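Local coordinates for protein beta-galactosidase (Trichoderma reesei, PDB 3OG2) that probably hydrolyses terminal non-reducing beta-D-galactose residues in beta-D-galactosides, as a glycoside hydrolase of family 35, at residues G567-S570 against A571-S574. Residues are numbered along the deposited sequence; the frame is centred on the assembly and turned at random.
Sequences GKQS and AYGS
Gln569 and Tyr572 meet across a short 3-10 segment, and the chain from Gly567 to Gly573 illustrates how i to i+3 bonds following one another, with a water standing in at one step, turn a loop into a compact unit. A type I beta turn comes first, closed where Ser570 N reaches Gly567 O at 2.9 Å. At the next step, Lys568 O takes a hydrogen bond from a water that in turn accepts one from Ala571 N. Gln569 O is then gripped twice: Tyr572 N donates to it at 3.0 Å from above the carbonyl plane, and a second water, also bonded to Gly573 O, donates as well. With CG anti to the carbonyl carbon (chi1 -45°) and a bend at chi2, the Gln569 side chain runs alongside the tyrosine, its amide tilted 37° from the ring plane. Gln569 OE1 lies 3.3 Å from Tyr572 CE1, and one more water donates to both OE1 and the phenolic OH. Ser570 O continues the pattern, accepting from Gly573 N at 3.0 Å; the positive phi of Gly573 (68°) then leads the chain out of the turn. The Tyr572 ring stacks with Tyr110, and its OH bonds to Ile109 O. Shortening Tyr572 to an alanine would probably cost both these ties and leave the bridging water without one partner. The turn lies in the surface loop linking strands 558-559 and 583-585, facing strand 110-116 of the TIM barrel, while Gln569 NE2 and Lys568 NZ both hold Gly169 O, between helix 144-163 and strand 172-177.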
loop_
_atom_site.group_PDB
_atom_site.type_symbol
_atom_site.label_atom_id
_atom_site.label_comp_id
_atom_site.label_asym_id
_atom_site.label_seq_id
_atom_site.Cartn_x
_atom_site.Cartn_y
_atom_site.Cartn_z
ATOM N N GLY A 567 0.816 12.266 28.665
ATOM C CA GLY A 567 0.604 13.428 27.821
ATOM C C GLY A 567 0.191 13.015 26.407
ATOM O O GLY A 567 -0.093 11.881 26.041
ATOM N N LYS A 568 0.141 14.037 25.552
ATOM C CA LYS A 568 -0.221 13.918 24.181
ATOM C C LYS A 568 0.621 12.839 23.499
ATOM O O LYS A 568 0.077 12.158 22.604
ATOM C CB LYS A 568 -0.029 15.232 23.378
ATOM C CG LYS A 568 -0.488 15.076 21.913
ATOM C CD LYS A 568 -0.439 16.321 21.071
ATOM C CE LYS A 568 -0.755 15.989 19.606
ATOM N NZ LYS A 568 -0.739 17.189 18.760
ATOM N N GLN A 569 1.890 12.714 23.839
ATOM C CA GLN A 569 2.729 11.760 23.127
ATOM C C GLN A 569 2.795 10.433 23.866
ATOM O O GLN A 569 3.740 9.652 23.653
ATOM C CB GLN A 569 4.152 12.318 22.925
ATOM C CG GLN A 569 4.191 13.766 22.444
ATOM C CD GLN A 569 3.471 13.953 21.123
ATOM O OE1 GLN A 569 3.437 13.072 20.266
ATOM N NE2 GLN A 569 2.885 15.105 20.885
ATOM N N SER A 570 1.820 10.111 24.699
ATOM C CA SER A 570 1.913 8.922 25.550
ATOM C C SER A 570 2.118 7.641 24.730
ATOM O O SER A 570 2.825 6.717 25.201
ATOM C CB SER A 570 0.644 8.762 26.399
ATOM O OG SER A 570 -0.492 8.656 25.597
ATOM N N ALA A 571 1.550 7.523 23.545
ATOM C CA ALA A 571 1.629 6.291 22.801
ATOM C C ALA A 571 3.052 6.026 22.284
ATOM O O ALA A 571 3.333 4.881 21.872
ATOM C CB ALA A 571 0.702 6.282 21.609
ATOM N N TYR A 572 3.920 7.024 22.294
ATOM C CA TYR A 572 5.303 6.790 21.834
ATOM C C TYR A 572 6.110 6.178 22.959
ATOM O O TYR A 572 7.311 5.882 22.733
ATOM C CB TYR A 572 5.926 8.118 21.353
ATOM C CG TYR A 572 5.214 8.682 20.145
ATOM C CD1 TYR A 572 4.119 9.549 20.244
ATOM C CD2 TYR A 572 5.673 8.323 18.856
ATOM C CE1 TYR A 572 3.502 10.026 19.111
ATOM C CE2 TYR A 572 5.060 8.803 17.705
ATOM C CZ TYR A 572 3.957 9.662 17.846
ATOM O OH TYR A 572 3.344 10.165 16.729
ATOM N N GLY A 573 5.507 5.899 24.133
ATOM C CA GLY A 573 6.182 5.109 25.125
ATOM C C GLY A 573 7.371 5.789 25.757
ATOM O O GLY A 573 7.512 7.020 25.732
ATOM N N SER A 574 8.256 4.969 26.335
ATOM C CA SER A 574 9.354 5.554 27.122
ATOM C C SER A 574 10.524 5.997 26.248
ATOM O O SER A 574 11.304 6.860 26.675
ATOM C CB SER A 574 9.849 4.593 28.179
ATOM O OG SER A 574 10.367 3.423 27.524
HETATM O O HOH W 1 0.281 9.536 21.874
HETATM O O HOH W 2 2.471 12.860 17.423
HETATM O O HOH W 3 5.699 9.029 25.515
#